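PDB 6OX6: Tas1 from Pseudomonas aeruginosa, which pyrophosphorylates adenosine nucleotides to make (p)ppApp, acting as a type VI secretion toxin that depletes ADP and ATP in competitor cells. Local coordinates for residues Q244-F249 / Q291-D296; K303-A308 / G357-I362; R329-K334 / V348-N353. One frame throughout, in Å; residues are numbered along the deposited sequence.

Contact 1 (Q244-F249 / Q291-D296); sequences QVPKGF and QKINND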
loop_
_atom_site.group_PDB
_atom_site.type_symbol
_atom_site.label_atom_id
_atom_site.label_comp_id
_atom_site.label_asym_id
_atom_site.label_seq_id
_atom_site.Cartn_x
_atom_site.Cartn_y
_atom_site.Cartn_z
ATOM N N GLN A 244 -24.194 -0.010 -0.660
ATOM C CA GLN A 244 -24.420 -0.972 -1.736
ATOM C C GLN A 244 -23.484 -2.170 -1.892
ATOM O O GLN A 244 -22.291 -2.013 -2.154
ATOM C CB GLN A 244 -24.512 -0.233 -3.077
ATOM C CG GLN A 244 -25.511 0.913 -3.086
ATOM C CD GLN A 244 -26.919 0.456 -3.411
ATOM O OE1 GLN A 244 -27.118 -0.583 -4.040
ATOM N NE2 GLN A 244 -27.907 1.234 -2.983
ATOM N N VAL A 245 -24.042 -3.368 -1.727
ATOM C CA VAL A 245 -23.282 -4.604 -1.956
ATOM C C VAL A 245 -22.753 -4.589 -3.388
ATOM O O VAL A 245 -23.508 -4.235 -4.313
ATOM C CB VAL A 245 -24.172 -5.831 -1.707
ATOM C CG1 VAL A 245 -23.384 -7.111 -1.851
ATOM C CG2 VAL A 245 -24.833 -5.761 -0.321
ATOM N N PRO A 246 -21.483 -4.894 -3.633
ATOM C CA PRO A 246 -20.994 -4.896 -5.015
ATOM C C PRO A 246 -21.421 -6.167 -5.732
ATOM O O PRO A 246 -21.621 -7.218 -5.124
ATOM C CB PRO A 246 -19.467 -4.819 -4.867
ATOM C CG PRO A 246 -19.221 -4.388 -3.432
ATOM C CD PRO A 246 -20.374 -4.989 -2.665
ATOM N N LYS A 247 -21.582 -6.045 -7.048
ATOM C CA LYS A 247 -21.987 -7.190 -7.852
ATOM C C LYS A 247 -20.918 -8.271 -7.790
ATOM O O LYS A 247 -19.729 -7.998 -7.974
ATOM C CB LYS A 247 -22.228 -6.767 -9.300
ATOM C CG LYS A 247 -23.396 -5.807 -9.493
ATOM C CD LYS A 247 -24.630 -6.499 -10.103
ATOM C CE LYS A 247 -24.278 -7.528 -11.195
ATOM N NZ LYS A 247 -25.490 -7.975 -11.977
ATOM N N GLY A 248 -21.336 -9.501 -7.530
ATOM C CA GLY A 248 -20.388 -10.583 -7.396
ATOM C C GLY A 248 -19.595 -10.568 -6.111
ATOM O O GLY A 248 -18.651 -11.354 -5.977
ATOM N N PHE A 249 -19.981 -9.733 -5.143
ATOM C CA PHE A 249 -19.180 -9.576 -3.933
ATOM C C PHE A 249 -19.031 -10.882 -3.176
ATOM O O PHE A 249 -17.919 -11.268 -2.801
ATOM C CB PHE A 249 -19.785 -8.527 -3.008
ATOM C CG PHE A 249 -19.074 -8.432 -1.692
ATOM C CD1 PHE A 249 -17.950 -7.634 -1.565
ATOM C CD2 PHE A 249 -19.507 -9.151 -0.589
ATOM C CE1 PHE A 249 -17.272 -7.553 -0.369
ATOM C CE2 PHE A 249 -18.833 -9.066 0.620
ATOM C CZ PHE A 249 -17.713 -8.259 0.728
ATOM N N GLN A 291 -16.821 -1.339 1.385
ATOM C CA GLN A 291 -16.545 0.087 1.277
ATOM C C GLN A 291 -15.289 0.314 0.442
ATOM O O GLN A 291 -15.232 1.240 -0.368
ATOM C CB GLN A 291 -16.377 0.709 2.664
ATOM C CG GLN A 291 -17.686 1.090 3.335
ATOM C CD GLN A 291 -18.554 1.973 2.461
ATOM O OE1 GLN A 291 -18.690 1.735 1.260
ATOM N NE2 GLN A 291 -19.146 2.999 3.059
ATOM N N LYS A 292 -14.282 -0.533 0.642
ATOM C CA LYS A 292 -13.029 -0.416 -0.110
ATOM C C LYS A 292 -13.223 -0.788 -1.580
ATOM O O LYS A 292 -12.682 -0.123 -2.478
ATOM C CB LYS A 292 -11.956 -1.290 0.537
ATOM C CG LYS A 292 -10.599 -1.203 -0.123
ATOM C CD LYS A 292 -9.547 -1.870 0.744
ATOM C CE LYS A 292 -8.136 -1.537 0.276
ATOM N NZ LYS A 292 -7.134 -2.105 1.219
ATOM N N ILE A 293 -14.000 -1.838 -1.854
ATOM C CA ILE A 293 -14.323 -2.175 -3.244
ATOM C C ILE A 293 -15.049 -1.026 -3.923
ATOM O O ILE A 293 -14.752 -0.680 -5.075
ATOM C CB ILE A 293 -15.169 -3.456 -3.304
ATOM C CG1 ILE A 293 -14.279 -4.661 -3.004
ATOM C CG2 ILE A 293 -15.889 -3.554 -4.680
ATOM C CD1 ILE A 293 -15.075 -5.915 -2.543
ATOM N N ASN A 294 -16.043 -0.447 -3.239
ATOM C CA ASN A 294 -16.823 0.631 -3.838
ATOM C C ASN A 294 -16.004 1.908 -4.027
ATOM O O ASN A 294 -16.180 2.607 -5.033
ATOM C CB ASN A 294 -18.062 0.925 -2.986
ATOM C CG ASN A 294 -19.078 -0.222 -3.009
ATOM O OD1 ASN A 294 -19.130 -1.002 -3.955
ATOM N ND2 ASN A 294 -19.895 -0.311 -1.956
ATOM N N ASN A 295 -15.126 2.250 -3.069
ATOM C CA ASN A 295 -14.391 3.511 -3.120
ATOM C C ASN A 295 -13.102 3.420 -3.930
ATOM O O ASN A 295 -12.878 4.233 -4.832
ATOM C CB ASN A 295 -14.047 3.997 -1.715
ATOM C CG ASN A 295 -15.256 4.503 -0.977
ATOM O OD1 ASN A 295 -16.127 5.163 -1.557
ATOM N ND2 ASN A 295 -15.340 4.170 0.303
ATOM N N ASP A 296 -12.221 2.482 -3.582
ATOM C CA ASP A 296 -10.983 2.352 -4.337
ATOM C C ASP A 296 -11.215 1.786 -5.725
ATOM O O ASP A 296 -10.570 2.219 -6.692
ATOM C CB ASP A 296 -9.984 1.469 -3.592
ATOM C CG ASP A 296 -9.436 2.140 -2.337
ATOM O OD1 ASP A 296 -9.620 3.382 -2.160
ATOM O OD2 ASP A 296 -8.787 1.414 -1.545
#
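Ile293 reaches from its helix with two branches that go to different partners, Pro246 and Phe249. CG1 stands anti to the carbonyl carbon of Ile293 (chi1 -74°) and carries CD1 to the rim of the Phe249 ring, where it lies in the ring plane, 3.5 Å from Phe249 CD1 and equally near to CE1. CG2 of Ile293 turns instead to the pyrrolidine ring, 3.7 Å from Pro246 CG, the two side chains crossing at about a right angle. These three residues are buried and form the close-packed side of the contact. Met290, one turn earlier on helix 286-296, adds to it by touching both Pro246 and Phe249, and the ring of Tyr253 meets that of Phe249. The approach of Phe249 is set up by a type II beta turn from Pro246 to Phe249, closed by Phe249 N to Pro246 O at 3.0 Å. Gly248 takes the positive phi of this turn (74°) and is also the N-cap of helix 249-253, so the same short loop turns the chain and starts the next helix. Toward solvent the packing gives way to a polar link. ND2 of Asn294 donates to Gln244 O at 2.9 Å; the bond is fairly straight (161° at the hydrogen) and lies in the carbonyl plane, with the acceptor close to the amide plane. This use of ND2 leaves OD1 of Asn294 3.4 Å from Pro246 CG, so that one amide spans the polar and apolar portions. Gln244 is held here through its backbone carbonyl, whereas its side chain leads away from the helix and is poorly ordered. Around the helix, Asp296 forms a salt bridge to Arg53 of the immunity protein Pa14_01140.

Contact 2 (K303-A308 / G357-I362); sequences KIKDLA and GIPGEI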
loop_
_atom_site.group_PDB
_atom_site.type_symbol
_atom_site.label_atom_id
_atom_site.label_comp_id
_atom_site.label_asym_id
_atom_site.label_seq_id
_atom_site.Cartn_x
_atom_site.Cartn_y
_atom_site.Cartn_z
ATOM N N LYS A 303 -11.103 -6.635 -8.026
ATOM C CA LYS A 303 -9.921 -5.781 -7.983
ATOM C C LYS A 303 -9.314 -5.656 -6.595
ATOM O O LYS A 303 -8.190 -5.147 -6.477
ATOM C CB LYS A 303 -10.262 -4.377 -8.496
ATOM C CG LYS A 303 -10.478 -4.309 -9.993
ATOM C CD LYS A 303 -10.505 -2.889 -10.514
ATOM C CE LYS A 303 -10.609 -2.891 -12.057
ATOM N NZ LYS A 303 -12.008 -3.234 -12.511
ATOM N N ILE A 304 -10.020 -6.076 -5.532
ATOM C CA ILE A 304 -9.482 -5.896 -4.186
ATOM C C ILE A 304 -8.463 -6.991 -3.902
ATOM O O ILE A 304 -8.678 -8.170 -4.218
ATOM C CB ILE A 304 -10.607 -5.882 -3.133
ATOM C CG1 ILE A 304 -10.020 -5.624 -1.746
ATOM C CG2 ILE A 304 -11.387 -7.192 -3.140
ATOM C CD1 ILE A 304 -11.092 -5.286 -0.686
ATOM N N LYS A 305 -7.346 -6.611 -3.280
ATOM C CA LYS A 305 -6.201 -7.501 -3.176
ATOM C C LYS A 305 -5.815 -7.860 -1.743
ATOM O O LYS A 305 -4.901 -8.676 -1.552
ATOM C CB LYS A 305 -5.002 -6.876 -3.904
ATOM C CG LYS A 305 -5.363 -6.428 -5.331
ATOM C CD LYS A 305 -4.166 -5.858 -6.098
ATOM C CE LYS A 305 -4.555 -5.439 -7.528
ATOM N NZ LYS A 305 -5.607 -4.355 -7.549
ATOM N N ASP A 306 -6.486 -7.304 -0.734
ATOM C CA ASP A 306 -6.083 -7.531 0.648
ATOM C C ASP A 306 -7.212 -8.120 1.479
ATOM O O ASP A 306 -7.244 -7.951 2.698
ATOM C CB ASP A 306 -5.563 -6.244 1.289
ATOM C CG ASP A 306 -6.664 -5.197 1.506
ATOM O OD1 ASP A 306 -7.692 -5.226 0.775
ATOM O OD2 ASP A 306 -6.482 -4.323 2.398
ATOM N N LEU A 307 -8.143 -8.829 0.840
ATOM C CA LEU A 307 -9.108 -9.600 1.617
ATOM C C LEU A 307 -8.388 -10.560 2.561
ATOM O O LEU A 307 -8.697 -10.631 3.758
ATOM C CB LEU A 307 -10.064 -10.341 0.675
ATOM C CG LEU A 307 -11.082 -9.407 0.013
ATOM C CD1 LEU A 307 -11.939 -10.181 -0.971
ATOM C CD2 LEU A 307 -11.957 -8.720 1.075
ATOM N N ALA A 308 -7.404 -11.277 2.042
ATOM C CA ALA A 308 -6.475 -12.067 2.832
ATOM C C ALA A 308 -5.142 -11.341 2.857
ATOM O O ALA A 308 -4.674 -10.841 1.820
ATOM C CB ALA A 308 -6.300 -13.469 2.231
ATOM N N GLY A 357 -8.339 -18.273 -6.544
ATOM C CA GLY A 357 -8.831 -17.350 -7.543
ATOM C C GLY A 357 -8.966 -15.913 -7.096
ATOM O O GLY A 357 -9.651 -15.132 -7.773
ATOM N N ILE A 358 -8.370 -15.543 -5.968
ATOM C CA ILE A 358 -8.341 -14.144 -5.542
ATOM C C ILE A 358 -6.937 -13.814 -5.067
ATOM O O ILE A 358 -6.138 -14.708 -4.738
ATOM C CB ILE A 358 -9.370 -13.852 -4.425
ATOM C CG1 ILE A 358 -8.982 -14.581 -3.149
ATOM C CG2 ILE A 358 -10.798 -14.119 -4.899
ATOM C CD1 ILE A 358 -9.300 -13.782 -1.923
ATOM N N PRO A 359 -6.596 -12.534 -5.034
ATOM C CA PRO A 359 -5.250 -12.145 -4.606
ATOM C C PRO A 359 -5.089 -12.172 -3.092
ATOM O O PRO A 359 -6.027 -11.940 -2.323
ATOM C CB PRO A 359 -5.087 -10.722 -5.167
ATOM C CG PRO A 359 -6.124 -10.609 -6.252
ATOM C CD PRO A 359 -7.283 -11.463 -5.764
ATOM N N GLY A 360 -3.881 -12.522 -2.668
ATOM C CA GLY A 360 -3.478 -12.373 -1.285
ATOM C C GLY A 360 -2.379 -11.331 -1.201
ATOM O O GLY A 360 -1.602 -11.164 -2.139
ATOM N N GLU A 361 -2.333 -10.626 -0.081
ATOM C CA GLU A 361 -1.325 -9.597 0.178
ATOM C C GLU A 361 -0.319 -10.100 1.206
ATOM O O GLU A 361 -0.708 -10.521 2.295
ATOM C CB GLU A 361 -1.959 -8.305 0.703
ATOM C CG GLU A 361 -0.926 -7.327 1.278
ATOM C CD GLU A 361 -1.538 -6.082 1.949
ATOM O OE1 GLU A 361 -1.797 -6.103 3.189
ATOM O OE2 GLU A 361 -1.746 -5.069 1.237
ATOM N N ILE A 362 0.971 -10.036 0.878
ATOM C CA ILE A 362 2.016 -10.351 1.851
ATOM C C ILE A 362 2.989 -9.178 1.940
ATOM O O ILE A 362 3.710 -8.885 0.977
ATOM C CB ILE A 362 2.771 -11.635 1.506
ATOM C CG1 ILE A 362 1.828 -12.829 1.475
ATOM C CG2 ILE A 362 3.822 -11.859 2.557
ATOM C CD1 ILE A 362 2.492 -14.109 0.956
HETATM O O HOH W 1 -8.101 -9.867 -1.908
HETATM O O HOH W 2 -3.795 -4.376 4.066
#
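The carboxylate of Glu361 presents one flat face to Asp306, with CB of Asp306 almost directly above its CD atom and 4.0 Å from OE2. Glu361 is brought there by CG standing anti to the backbone N (chi1 167°) and a chain that stays extended beyond CG. A water bridges the two carboxylates, donating to OE1 of Glu361 at 2.8 Å and, over a longer 3.2 Å, to OD2 of Asp306. Beside this polar pair, Pro359 packs its CB against CB of Lys305 at 4.0 Å, while its CD faces the carbonyl O of Ile304. Leu307 and Ile358 meet more loosely. The segments join where the loop 303-308 enters strand 308-313, beside the parallel strand 359-365 of the mixed sheet; the direct backbone bond runs from Glu361 N to Ala308 O, at 3.0 Å. A second water sits between loop and strand: it donates to Ile304 O and accepts from Leu307 N on the loop, and donates to Pro359 O on the strand. OD2 of Asp306 also takes salt bridges from Lys292 and Lys284. Asp306 is therefore probably positioned in large part by these two lysines, and its polar link to Glu361 passes through water, OD2 of Asp306 and OE2 of Glu361 remaining 4.9 Å apart.

Contact 3 (R329-K334 / V348-N353); sequences RGAKVK and VNSTMN. With ACT (acetate ion), chain E.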
loop_
_atom_site.group_PDB
_atom_site.type_symbol
_atom_site.label_atom_id
_atom_site.label_comp_id
_atom_site.label_asym_id
_atom_site.label_seq_id
_atom_site.Cartn_x
_atom_site.Cartn_y
_atom_site.Cartn_z
ATOM N N ARG A 329 7.787 -16.800 -6.693
ATOM C CA ARG A 329 6.525 -17.521 -6.658
ATOM C C ARG A 329 5.441 -16.807 -7.441
ATOM O O ARG A 329 4.258 -17.129 -7.292
ATOM C CB ARG A 329 6.104 -17.747 -5.212
ATOM C CG ARG A 329 7.169 -18.518 -4.476
ATOM C CD ARG A 329 6.694 -18.881 -3.113
ATOM N NE ARG A 329 5.516 -19.739 -3.186
ATOM C CZ ARG A 329 5.486 -21.018 -2.827
ATOM N NH1 ARG A 329 6.578 -21.617 -2.366
ATOM N NH2 ARG A 329 4.355 -21.696 -2.927
ATOM N N GLY A 330 5.832 -15.854 -8.281
ATOM C CA GLY A 330 4.912 -15.185 -9.159
ATOM C C GLY A 330 4.206 -13.991 -8.564
ATOM O O GLY A 330 3.392 -13.385 -9.261
ATOM N N ALA A 331 4.465 -13.654 -7.299
ATOM C CA ALA A 331 3.862 -12.457 -6.717
ATOM C C ALA A 331 4.215 -11.223 -7.535
ATOM O O ALA A 331 5.313 -11.102 -8.086
ATOM C CB ALA A 331 4.335 -12.258 -5.278
ATOM N N LYS A 332 3.323 -10.238 -7.446
ATOM C CA LYS A 332 3.548 -8.904 -7.991
ATOM C C LYS A 332 4.243 -8.274 -6.773
ATOM O O LYS A 332 3.720 -8.349 -5.658
ATOM C CB LYS A 332 2.229 -8.202 -8.287
ATOM C CG LYS A 332 2.337 -7.082 -9.310
ATOM C CD LYS A 332 0.984 -6.444 -9.577
ATOM C CE LYS A 332 0.957 -5.752 -10.929
ATOM N NZ LYS A 332 2.286 -5.185 -11.290
ATOM N N VAL A 333 5.391 -7.630 -6.960
ATOM C CA VAL A 333 6.141 -7.164 -5.795
ATOM C C VAL A 333 6.457 -5.683 -5.939
ATOM O O VAL A 333 6.971 -5.253 -6.974
ATOM C CB VAL A 333 7.439 -7.965 -5.602
ATOM C CG1 VAL A 333 8.216 -7.388 -4.406
ATOM C CG2 VAL A 333 7.133 -9.480 -5.410
ATOM N N LYS A 334 6.163 -4.904 -4.895
ATOM C CA LYS A 334 6.549 -3.499 -4.812
ATOM C C LYS A 334 7.640 -3.342 -3.753
ATOM O O LYS A 334 7.407 -3.611 -2.570
ATOM C CB LYS A 334 5.346 -2.614 -4.465
ATOM C CG LYS A 334 5.720 -1.135 -4.217
ATOM C CD LYS A 334 4.538 -0.205 -4.490
ATOM C CE LYS A 334 3.332 -0.577 -3.625
ATOM N NZ LYS A 334 3.387 0.097 -2.294
ATOM N N VAL A 348 8.409 -3.791 1.883
ATOM C CA VAL A 348 8.023 -4.591 0.727
ATOM C C VAL A 348 6.541 -4.860 0.806
ATOM O O VAL A 348 6.016 -5.163 1.884
ATOM C CB VAL A 348 8.787 -5.928 0.656
ATOM C CG1 VAL A 348 8.221 -6.831 -0.469
ATOM C CG2 VAL A 348 10.240 -5.661 0.475
ATOM N N ASN A 349 5.871 -4.769 -0.337
ATOM C CA ASN A 349 4.493 -5.217 -0.465
ATOM C C ASN A 349 4.397 -6.119 -1.685
ATOM O O ASN A 349 5.064 -5.896 -2.697
ATOM C CB ASN A 349 3.517 -4.025 -0.570
ATOM C CG ASN A 349 2.073 -4.427 -0.328
ATOM O OD1 ASN A 349 1.773 -5.588 -0.035
ATOM N ND2 ASN A 349 1.172 -3.452 -0.403
ATOM N N SER A 350 3.585 -7.154 -1.581
ATOM C CA SER A 350 3.449 -8.060 -2.697
ATOM C C SER A 350 2.016 -8.537 -2.756
ATOM O O SER A 350 1.310 -8.582 -1.742
ATOM C CB SER A 350 4.403 -9.245 -2.576
ATOM O OG SER A 350 3.982 -10.113 -1.544
ATOM N N THR A 351 1.604 -8.908 -3.954
ATOM C CA THR A 351 0.272 -9.421 -4.212
ATOM C C THR A 351 0.427 -10.793 -4.823
ATOM O O THR A 351 1.146 -10.948 -5.820
ATOM C CB THR A 351 -0.498 -8.515 -5.176
ATOM O OG1 THR A 351 -0.529 -7.188 -4.648
ATOM C CG2 THR A 351 -1.924 -9.033 -5.382
HETATM N N MSE A 352 -0.274 -11.779 -4.283
HETATM C CA MSE A 352 -0.197 -13.120 -4.816
HETATM C C MSE A 352 -1.526 -13.598 -5.307
HETATM O O MSE A 352 -2.523 -13.504 -4.569
HETATM C CB MSE A 352 0.206 -14.082 -3.710
HETATM C CG MSE A 352 1.687 -14.003 -3.392
HETATM SE SE MSE A 352 2.480 -15.793 -3.582
HETATM C CE MSE A 352 1.710 -16.198 -5.346
ATOM N N ASN A 353 -1.581 -14.084 -6.541
ATOM C CA ASN A 353 -2.819 -14.662 -7.057
ATOM C C ASN A 353 -2.885 -16.116 -6.598
ATOM O O ASN A 353 -2.137 -16.965 -7.091
ATOM C CB ASN A 353 -2.888 -14.554 -8.577
ATOM C CG ASN A 353 -3.180 -13.137 -9.057
ATOM O OD1 ASN A 353 -3.699 -12.318 -8.301
ATOM N ND2 ASN A 353 -2.868 -12.850 -10.327
HETATM C C ACT E . 2.328 -0.013 1.799
HETATM O O ACT E . 1.837 -0.385 0.674
HETATM O OXT ACT E . 2.622 -0.708 2.820
HETATM C CH3 ACT E . 2.611 1.511 1.930
HETATM O O HOH W 3 0.873 -14.456 -8.060
#
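Lys332 and Thr351 form the first hydrogen-bonded pair of an antiparallel beta hairpin, strands 332-336 and 347-353. Lys332 N donates to Thr351 O and Thr351 N to Lys332 O, both at 2.8 Å. Two residues on, Lys334 N reaches Asn349 O at 2.7 Å, and Asn349 N returns a bond to Lys334 O. Between them Val333 and Ser350 make the non-hydrogen-bonded pair, and Ser350 directs its backbone to Ile362 of the neighbouring strand. OG of Ser350 is satisfied there as well, by Ile362 O. Past the pairing, a water accepts from Asn353 N at 2.9 Å and gives only a weak bond to Gly330 O; Gly330, with positive phi, is the C-prime residue of the Schellman motif that ends helix 319-328. On the face of Lys334 and Asn349, Lys334 NZ and Asn349 ND2 both donate weakly to one oxygen of an acetate, probably from the crystallisation liquor. The same face meets the immunity protein Pa14_01140, whose Phe61 makes a cation-pi contact with Lys334. At the far end, CB of Ala331 packs 3.7 Å from CG of selenomethionine Met352.

Overall arrangement
Contacts 2 and 3 belong to one mixed sheet: strand 359-365, held by contact 2, is the neighbour of strand 347-353, held by contact 3, and their centres are 10 Å apart. Contact 1 lies farther out, 21 Å from the centre of the chain, where the loop before helix 249-253 meets helix 286-296. It still touches contact 2, through the Lys292-Asp306 salt bridge and the packing of Ile293 on Ile304, but not contact 3. Contacts 1 and 2 are mostly buried, contact 3 only partly. Their chemistry differs with their place in the fold: apolar packing with one side-chain amide bond in contact 1, one direct backbone bond supplemented by waters in contact 2, and regular backbone pairing in contact 3.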